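PDB 1VLP: nicotinate phosphoribosyltransferase from Saccharomyces cerevisiae, which catalyses the ATP-dependent first step of NAD synthesis from nicotinic acid, joining nicotinate to a phosphoribosyl group to give nicotinate ribonucleotide. Local coordinates for residues Tyr127-Leu132 with Ser149-Ala154; Leu55-Glu60 with Glu384-Val389; Glu60-Leu65 with Ile113-Glu118. All blocks are in the same frame, centred on the assembly; numbering follows the deposited sequence.

Contact 1. Residues Tyr127-Leu132 with Ser149-Ala154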
loop_
_atom_site.group_PDB
_atom_site.type_symbol
_atom_site.label_atom_id
_atom_site.label_comp_id
_atom_site.label_asym_id
_atom_site.label_seq_id
_atom_site.Cartn_x
_atom_site.Cartn_y
_atom_site.Cartn_z
ATOM N N TYR A 127 2.412 19.288 -18.924
ATOM C CA TYR A 127 3.503 19.194 -17.950
ATOM C C TYR A 127 3.649 17.819 -17.354
ATOM O O TYR A 127 2.624 17.111 -17.089
ATOM C CB TYR A 127 3.229 20.167 -16.790
ATOM C CG TYR A 127 3.300 21.613 -17.194
ATOM C CD1 TYR A 127 2.184 22.277 -17.745
ATOM C CD2 TYR A 127 4.479 22.312 -17.060
ATOM C CE1 TYR A 127 2.264 23.615 -18.142
ATOM C CE2 TYR A 127 4.562 23.640 -17.435
ATOM C CZ TYR A 127 3.447 24.284 -17.980
ATOM O OH TYR A 127 3.569 25.604 -18.385
ATOM N N LYS A 128 4.907 17.461 -17.101
ATOM C CA LYS A 128 5.226 16.332 -16.254
ATOM C C LYS A 128 5.644 16.823 -14.856
ATOM O O LYS A 128 6.251 17.878 -14.718
ATOM C CB LYS A 128 6.311 15.402 -16.836
ATOM C CG LYS A 128 7.653 16.046 -17.179
ATOM C CD LYS A 128 8.682 15.002 -17.654
ATOM N N LEU A 129 5.280 16.041 -13.852
ATOM C CA LEU A 129 5.643 16.308 -12.462
ATOM C C LEU A 129 6.935 15.638 -12.079
ATOM O O LEU A 129 7.235 14.521 -12.520
ATOM C CB LEU A 129 4.548 15.837 -11.478
ATOM C CG LEU A 129 3.098 16.126 -11.828
ATOM C CD1 LEU A 129 2.222 15.673 -10.701
ATOM C CD2 LEU A 129 2.913 17.585 -12.152
ATOM N N LYS A 130 7.735 16.348 -11.289
ATOM C CA LYS A 130 8.924 15.792 -10.689
ATOM C C LYS A 130 8.786 15.965 -9.180
ATOM O O LYS A 130 8.668 17.084 -8.699
ATOM C CB LYS A 130 10.178 16.493 -11.218
ATOM C CG LYS A 130 11.437 15.824 -10.754
ATOM C CD LYS A 130 12.691 16.399 -11.435
ATOM C CE LYS A 130 13.918 16.177 -10.576
ATOM N NZ LYS A 130 15.174 16.666 -11.246
ATOM N N ILE A 131 8.788 14.852 -8.460
ATOM C CA ILE A 131 8.630 14.874 -6.999
ATOM C C ILE A 131 9.627 13.965 -6.336
ATOM O O ILE A 131 9.635 12.771 -6.596
ATOM C CB ILE A 131 7.194 14.540 -6.541
ATOM C CG1 ILE A 131 6.166 15.520 -7.141
ATOM C CG2 ILE A 131 7.082 14.627 -5.002
ATOM C CD1 ILE A 131 4.728 14.967 -7.120
ATOM N N LEU A 132 10.470 14.549 -5.492
ATOM C CA LEU A 132 11.341 13.803 -4.595
ATOM C C LEU A 132 11.016 14.122 -3.147
ATOM O O LEU A 132 10.789 15.267 -2.807
ATOM C CB LEU A 132 12.787 14.172 -4.857
ATOM C CG LEU A 132 13.358 13.749 -6.203
ATOM C CD1 LEU A 132 14.701 14.380 -6.343
ATOM C CD2 LEU A 132 13.448 12.257 -6.286
ATOM N N SER A 149 -2.680 9.919 -3.472
ATOM C CA SER A 149 -4.150 10.212 -3.379
ATOM C C SER A 149 -4.441 11.614 -3.892
ATOM O O SER A 149 -5.394 11.840 -4.665
ATOM C CB SER A 149 -4.682 10.069 -1.952
ATOM O OG SER A 149 -4.527 8.730 -1.462
ATOM N N LEU A 150 -3.560 12.560 -3.555
ATOM C CA LEU A 150 -3.732 13.921 -4.041
ATOM C C LEU A 150 -3.494 14.108 -5.548
ATOM O O LEU A 150 -4.247 14.853 -6.232
ATOM C CB LEU A 150 -2.838 14.885 -3.267
ATOM C CG LEU A 150 -3.372 15.303 -1.873
ATOM C CD1 LEU A 150 -2.219 15.999 -1.088
ATOM C CD2 LEU A 150 -4.652 16.134 -1.921
ATOM N N ILE A 151 -2.434 13.481 -6.050
ATOM C CA ILE A 151 -2.057 13.589 -7.464
ATOM C C ILE A 151 -3.181 12.989 -8.319
ATOM O O ILE A 151 -3.624 13.611 -9.317
ATOM C CB ILE A 151 -0.694 12.919 -7.730
ATOM C CG1 ILE A 151 0.431 13.675 -7.005
ATOM C CG2 ILE A 151 -0.360 12.882 -9.191
ATOM C CD1 ILE A 151 1.663 12.885 -6.842
ATOM N N SER A 152 -3.672 11.806 -7.940
ATOM C CA SER A 152 -4.814 11.194 -8.651
ATOM C C SER A 152 -6.026 12.128 -8.616
ATOM O O SER A 152 -6.633 12.404 -9.655
ATOM C CB SER A 152 -5.160 9.853 -8.018
ATOM O OG SER A 152 -6.102 9.122 -8.734
ATOM N N GLU A 153 -6.369 12.610 -7.421
ATOM C CA GLU A 153 -7.514 13.522 -7.306
ATOM C C GLU A 153 -7.373 14.778 -8.192
ATOM O O GLU A 153 -8.300 15.141 -8.877
ATOM C CB GLU A 153 -7.792 13.849 -5.841
ATOM C CG GLU A 153 -8.967 14.793 -5.690
ATOM C CD GLU A 153 -9.809 14.586 -4.438
ATOM O OE1 GLU A 153 -9.597 13.637 -3.649
ATOM O OE2 GLU A 153 -10.723 15.409 -4.257
ATOM N N ALA A 154 -6.190 15.389 -8.199
ATOM C CA ALA A 154 -5.841 16.553 -9.049
ATOM C C ALA A 154 -6.094 16.253 -10.535
ATOM O O ALA A 154 -6.736 17.022 -11.234
ATOM C CB ALA A 154 -4.399 16.961 -8.827
#
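Ile151 of helix 144-159 meets Leu129 and Ile131 of strand 126-134, in the layer where the helix packs on the five-stranded antiparallel sheet. It has the largest buried area of the three and divides its two branches between the two strand residues. Its first torsion (chi1 -66°) sets CG1 beside the backbone N and CG2 anti to it, and CG2 of Ile151 goes to CD1 of Leu129 at 4.1 Å. The two side chains run past one another in opposite directions, so the touch is made alongside; at that distance it is a light one. A leucine suits the place because its forked end reaches across a wide gap: the nearest alpha carbons, those of Leu129 and Ile151, are 9.6 Å apart. Leu129 and Ile131 are two apart on the strand and both send their CB toward the helix, whereas Lys128 and Lys130 lie on the other face. All three touching residues are buried, with Tyr48 of strand 43-50 touching each of them and Phe57 adding to the cover of Leu129 and Ile151. Ile131 approaches differently: its longer branch and that of Ile151 meet tip to tip, CD1 of Ile131 lying 3.7 Å from CD1 of Ile151.

Contact 2. Residues Leu55-Glu60 with Glu384-Val389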
loop_
_atom_site.group_PDB
_atom_site.type_symbol
_atom_site.label_atom_id
_atom_site.label_comp_id
_atom_site.label_asym_id
_atom_site.label_seq_id
_atom_site.Cartn_x
_atom_site.Cartn_y
_atom_site.Cartn_z
ATOM N N LEU A 55 -0.235 10.477 -20.023
ATOM C CA LEU A 55 -1.170 11.249 -19.233
ATOM C C LEU A 55 -0.393 12.391 -18.570
ATOM O O LEU A 55 0.584 12.164 -17.864
ATOM C CB LEU A 55 -1.831 10.397 -18.173
ATOM C CG LEU A 55 -2.683 9.188 -18.651
ATOM C CD1 LEU A 55 -3.538 8.601 -17.533
ATOM C CD2 LEU A 55 -3.533 9.514 -19.888
ATOM N N THR A 56 -0.846 13.620 -18.791
ATOM C CA THR A 56 -0.092 14.805 -18.445
ATOM C C THR A 56 -0.912 15.787 -17.612
ATOM O O THR A 56 -2.120 15.669 -17.525
ATOM C CB THR A 56 0.393 15.549 -19.712
ATOM O OG1 THR A 56 -0.699 16.177 -20.430
ATOM C CG2 THR A 56 1.145 14.602 -20.610
ATOM N N PHE A 57 -0.209 16.763 -17.055
ATOM C CA PHE A 57 -0.814 17.749 -16.175
ATOM C C PHE A 57 -0.867 19.151 -16.771
ATOM O O PHE A 57 -0.121 19.496 -17.691
ATOM C CB PHE A 57 -0.038 17.769 -14.846
ATOM C CG PHE A 57 -0.310 16.545 -14.003
ATOM C CD1 PHE A 57 0.375 15.351 -14.235
ATOM C CD2 PHE A 57 -1.330 16.567 -13.047
ATOM C CE1 PHE A 57 0.058 14.207 -13.477
ATOM C CE2 PHE A 57 -1.618 15.474 -12.317
ATOM C CZ PHE A 57 -0.904 14.262 -12.528
ATOM N N ASN A 58 -1.732 19.957 -16.183
ATOM C CA ASN A 58 -1.849 21.363 -16.546
ATOM C C ASN A 58 -1.483 22.258 -15.386
ATOM O O ASN A 58 -1.282 21.784 -14.242
ATOM C CB ASN A 58 -3.235 21.680 -17.129
ATOM C CG ASN A 58 -4.389 21.318 -16.232
ATOM O OD1 ASN A 58 -4.314 21.311 -15.003
ATOM N ND2 ASN A 58 -5.514 20.986 -16.877
ATOM N N LYS A 59 -1.436 23.571 -15.658
ATOM C CA LYS A 59 -1.039 24.519 -14.634
ATOM C C LYS A 59 -2.028 24.552 -13.494
ATOM O O LYS A 59 -1.632 24.659 -12.333
ATOM C CB LYS A 59 -0.861 25.926 -15.233
ATOM C CG LYS A 59 0.466 26.085 -15.967
ATOM N N GLU A 60 -3.305 24.435 -13.803
ATOM C CA GLU A 60 -4.325 24.428 -12.736
ATOM C C GLU A 60 -4.078 23.309 -11.719
ATOM O O GLU A 60 -4.046 23.549 -10.502
ATOM C CB GLU A 60 -5.716 24.228 -13.315
ATOM C CG GLU A 60 -6.832 24.700 -12.367
ATOM C CD GLU A 60 -8.230 24.688 -13.014
ATOM O OE1 GLU A 60 -8.383 24.242 -14.190
ATOM O OE2 GLU A 60 -9.177 25.139 -12.326
ATOM N N GLU A 384 -9.400 5.671 -17.988
ATOM C CA GLU A 384 -8.205 5.063 -17.477
ATOM C C GLU A 384 -7.694 5.757 -16.207
ATOM O O GLU A 384 -7.595 6.961 -16.199
ATOM C CB GLU A 384 -7.144 5.121 -18.548
ATOM C CG GLU A 384 -7.533 4.326 -19.777
ATOM C CD GLU A 384 -7.212 2.850 -19.657
ATOM O OE1 GLU A 384 -7.209 2.305 -18.525
ATOM O OE2 GLU A 384 -6.968 2.239 -20.715
ATOM N N PRO A 385 -7.347 4.988 -15.158
ATOM C CA PRO A 385 -6.613 5.576 -14.003
ATOM C C PRO A 385 -5.206 6.046 -14.327
ATOM O O PRO A 385 -4.587 5.619 -15.322
ATOM C CB PRO A 385 -6.482 4.405 -13.013
ATOM C CG PRO A 385 -7.512 3.472 -13.385
ATOM C CD PRO A 385 -7.576 3.564 -14.907
ATOM N N LEU A 386 -4.712 6.943 -13.496
ATOM C CA LEU A 386 -3.329 7.374 -13.556
ATOM C C LEU A 386 -2.499 6.315 -12.857
ATOM O O LEU A 386 -2.774 6.020 -11.691
ATOM C CB LEU A 386 -3.238 8.723 -12.828
ATOM C CG LEU A 386 -1.994 9.550 -12.938
ATOM C CD1 LEU A 386 -1.743 9.947 -14.402
ATOM C CD2 LEU A 386 -2.158 10.787 -12.040
ATOM N N ASN A 387 -1.517 5.743 -13.564
ATOM C CA ASN A 387 -0.620 4.690 -13.043
ATOM C C ASN A 387 0.642 5.355 -12.484
ATOM O O ASN A 387 1.690 5.400 -13.177
ATOM C CB ASN A 387 -0.248 3.727 -14.156
ATOM C CG ASN A 387 0.634 2.520 -13.695
ATOM O OD1 ASN A 387 1.032 2.400 -12.527
ATOM N ND2 ASN A 387 0.952 1.640 -14.645
ATOM N N ILE A 388 0.515 5.844 -11.260
ATOM C CA ILE A 388 1.615 6.535 -10.569
ATOM C C ILE A 388 2.049 5.768 -9.314
ATOM O O ILE A 388 1.259 5.090 -8.636
ATOM C CB ILE A 388 1.248 7.982 -10.191
ATOM C CG1 ILE A 388 -0.128 8.014 -9.470
ATOM C CG2 ILE A 388 1.240 8.843 -11.481
ATOM C CD1 ILE A 388 -0.537 9.319 -8.857
ATOM N N VAL A 389 3.331 5.934 -9.001
ATOM C CA VAL A 389 3.927 5.355 -7.789
ATOM C C VAL A 389 4.882 6.339 -7.157
ATOM O O VAL A 389 5.303 7.271 -7.823
ATOM C CB VAL A 389 4.680 4.069 -8.080
ATOM C CG1 VAL A 389 3.733 3.033 -8.674
ATOM C CG2 VAL A 389 5.860 4.293 -8.967
#
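Pro385 touches Leu55 through its backbone: the carbonyl O of Pro385 lies 3.9 Å from CD1 of Leu55, while the proline CB points away from residues 55-60. The proline side chain lies about 4 Å from that of Thr367, which is inferred to bind phosphoribosyl diphosphate, so the contact borders the probable substrate region. Leu386 comes next and is the residue that both Leu55 and Phe57 touch by their side chains. Its CG stands anti to the backbone N (chi1 -169°), which brings the forked end over to the loop, and its two methyls part company. CD1 of Leu386 lies alongside Leu55, 3.8 Å from CB of Leu55, the two leucines passing in opposite directions. CD2 of Leu386 meets CZ of Phe57 at 3.7 Å, approaching the ring obliquely; Phe57 also pairs edge-to-face with Tyr155. A leucine fits because two methyls on one carbon can serve two neighbours at once. Asn387 turns to polar partners, its backbone N bonding to Ser52 OG, and Ile388 begins strand 388-395 beside strand 43-50. With no hydrogen bond or charge pair joining the two segments, their mutual hold depends on shape and on the burial of Leu55, Phe57 and Leu386 side-chain surface.

Contact 3. Residues Glu60-Leu65 with Ile113-Glu118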
loop_
_atom_site.group_PDB
_atom_site.type_symbol
_atom_site.label_atom_id
_atom_site.label_comp_id
_atom_site.label_asym_id
_atom_site.label_seq_id
_atom_site.Cartn_x
_atom_site.Cartn_y
_atom_site.Cartn_z
ATOM N N GLU A 60 -3.305 24.435 -13.803
ATOM C CA GLU A 60 -4.325 24.428 -12.736
ATOM C C GLU A 60 -4.078 23.309 -11.719
ATOM O O GLU A 60 -4.046 23.549 -10.502
ATOM C CB GLU A 60 -5.716 24.228 -13.315
ATOM C CG GLU A 60 -6.832 24.700 -12.367
ATOM C CD GLU A 60 -8.230 24.688 -13.014
ATOM O OE1 GLU A 60 -8.383 24.242 -14.190
ATOM O OE2 GLU A 60 -9.177 25.139 -12.326
ATOM N N ALA A 61 -3.885 22.093 -12.236
ATOM C CA ALA A 61 -3.612 20.914 -11.366
ATOM C C ALA A 61 -2.355 21.126 -10.520
ATOM O O ALA A 61 -2.340 20.833 -9.309
ATOM C CB ALA A 61 -3.457 19.690 -12.214
ATOM N N ILE A 62 -1.306 21.645 -11.151
ATOM C CA ILE A 62 -0.033 21.846 -10.471
ATOM C C ILE A 62 -0.178 22.847 -9.316
ATOM O O ILE A 62 0.315 22.626 -8.188
ATOM C CB ILE A 62 1.047 22.249 -11.481
ATOM C CG1 ILE A 62 1.354 21.059 -12.403
ATOM C CG2 ILE A 62 2.338 22.778 -10.758
ATOM C CD1 ILE A 62 2.174 21.394 -13.663
ATOM N N ASN A 63 -0.873 23.948 -9.591
ATOM C CA ASN A 63 -1.037 24.973 -8.557
ATOM C C ASN A 63 -1.858 24.420 -7.377
ATOM O O ASN A 63 -1.553 24.737 -6.230
ATOM C CB ASN A 63 -1.667 26.240 -9.136
ATOM C CG ASN A 63 -0.735 26.963 -10.114
ATOM O OD1 ASN A 63 0.474 26.866 -9.988
ATOM N ND2 ASN A 63 -1.316 27.685 -11.091
ATOM N N TRP A 64 -2.911 23.650 -7.658
ATOM C CA TRP A 64 -3.728 23.055 -6.619
ATOM C C TRP A 64 -2.886 22.066 -5.799
ATOM O O TRP A 64 -2.948 22.034 -4.593
ATOM C CB TRP A 64 -4.951 22.370 -7.242
ATOM C CG TRP A 64 -5.933 21.797 -6.302
ATOM C CD1 TRP A 64 -7.008 22.435 -5.772
ATOM C CD2 TRP A 64 -6.000 20.442 -5.849
ATOM N NE1 TRP A 64 -7.742 21.560 -4.990
ATOM C CE2 TRP A 64 -7.134 20.334 -5.018
ATOM C CE3 TRP A 64 -5.221 19.303 -6.072
ATOM C CZ2 TRP A 64 -7.510 19.146 -4.449
ATOM C CZ3 TRP A 64 -5.610 18.112 -5.498
ATOM C CH2 TRP A 64 -6.730 18.041 -4.700
ATOM N N LEU A 65 -2.087 21.263 -6.502
ATOM C CA LEU A 65 -1.196 20.330 -5.820
ATOM C C LEU A 65 -0.236 21.035 -4.895
ATOM O O LEU A 65 0.010 20.576 -3.782
ATOM C CB LEU A 65 -0.442 19.446 -6.829
ATOM C CG LEU A 65 -1.314 18.290 -7.389
ATOM C CD1 LEU A 65 -0.555 17.667 -8.604
ATOM C CD2 LEU A 65 -1.636 17.267 -6.377
ATOM N N ILE A 113 9.559 17.735 0.683
ATOM C CA ILE A 113 9.087 17.571 -0.713
ATOM C C ILE A 113 9.790 18.545 -1.628
ATOM O O ILE A 113 9.806 19.765 -1.356
ATOM C CB ILE A 113 7.559 17.790 -0.847
ATOM C CG1 ILE A 113 6.809 16.897 0.126
ATOM C CG2 ILE A 113 7.110 17.561 -2.258
ATOM C CD1 ILE A 113 5.275 17.135 0.121
ATOM N N SER A 114 10.376 18.006 -2.688
ATOM C CA SER A 114 10.869 18.800 -3.773
ATOM C C SER A 114 9.960 18.519 -4.948
ATOM O O SER A 114 10.033 17.471 -5.500
ATOM C CB SER A 114 12.284 18.371 -4.148
ATOM O OG SER A 114 12.721 19.046 -5.324
ATOM N N PHE A 115 9.087 19.475 -5.265
ATOM C CA PHE A 115 8.069 19.350 -6.325
ATOM C C PHE A 115 8.296 20.437 -7.368
ATOM O O PHE A 115 8.233 21.653 -7.078
ATOM C CB PHE A 115 6.688 19.461 -5.671
ATOM C CG PHE A 115 5.539 19.517 -6.621
ATOM C CD1 PHE A 115 5.541 18.817 -7.849
ATOM C CD2 PHE A 115 4.418 20.281 -6.294
ATOM C CE1 PHE A 115 4.426 18.840 -8.679
ATOM C CE2 PHE A 115 3.307 20.326 -7.137
ATOM C CZ PHE A 115 3.311 19.618 -8.340
ATOM N N THR A 116 8.691 19.987 -8.553
ATOM C CA THR A 116 8.842 20.819 -9.721
ATOM C C THR A 116 7.974 20.222 -10.847
ATOM O O THR A 116 7.452 19.091 -10.776
ATOM C CB THR A 116 10.336 20.903 -10.155
ATOM O OG1 THR A 116 10.841 19.595 -10.403
ATOM C CG2 THR A 116 11.165 21.523 -9.070
ATOM N N SER A 117 7.878 20.976 -11.903
ATOM C CA SER A 117 7.146 20.527 -13.090
ATOM C C SER A 117 7.883 21.014 -14.295
ATOM O O SER A 117 8.610 22.013 -14.213
ATOM C CB SER A 117 5.702 21.025 -13.071
ATOM O OG SER A 117 5.649 22.444 -13.200
ATOM N N GLU A 118 7.676 20.345 -15.429
ATOM C CA GLU A 118 8.431 20.611 -16.641
ATOM C C GLU A 118 7.463 20.511 -17.787
ATOM O O GLU A 118 6.724 19.528 -17.915
ATOM C CB GLU A 118 9.564 19.581 -16.799
ATOM C CG GLU A 118 10.533 19.850 -17.896
#
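Helix 59-71 packs against strand 113-120, the outermost strand on its side of the antiparallel sheet, and Phe115, Ile62, Leu65 and Ser117 form the contact. Phe115 has the largest buried area of the four. A chi1 of 173° swings its ring away from the backbone N, out toward the helix. CE2 of Phe115 lies 3.9 Å from CB of Leu65, which comes at the ring obliquely, and the carbonyl O of Ile62 sits near the ring plane at the edge, also 3.9 Å from CE2 of Phe115. A long, flat aromatic side chain suits this place, since it reaches part-way across the 10.3 Å between the axes of the short segments to meet Ile62 and Leu65. The two elements run nearly antiparallel, at 171°, as parts of an alpha/beta layered domain in which the helix lies on one face of the sheet; the CB of Thr116 points away from it. Ile62 crosses the ring obliquely, its CG2 4.1 Å from CZ of Phe115, while its longer branch extends to Ser117, CD1 of Ile62 lying 3.6 Å from the Ser117 CB. A small serine lets this methyl come close to the strand. Replacing Ile62 with an alanine would probably open a gap beside Ser117 and leave one side of the Phe115 ring less supported, since both branches that reach them would be gone. Beyond the two segments, Ile131 of the neighbouring strand and Phe69 also touch the Phe115 ring.

Contacts 1 and 3 are built on adjacent strands of one sheet, with centres 7 Å apart: Lys130 N bonds to Thr116 O at 2.8 Å, and Ile131 CG1 packs 3.4 Å from Phe115 CD1. Contact 2 lies equally near contact 1. Phe57 joins them, its CZ 3.7 Å from Ile151 CG2, and Ile388 CD1 approaches the same methyl to 3.6 Å. Contacts 2 and 3 are about 12 Å apart between centres; they overlap in sequence at Glu60, which itself takes part in neither, and both use helix 59-71. Contact 2 closes a long loop of sequence within which the other two are nested. It also comes nearest the substrate region, through Pro385 beside Thr367; contacts 1 and 3 lie away from the known sites.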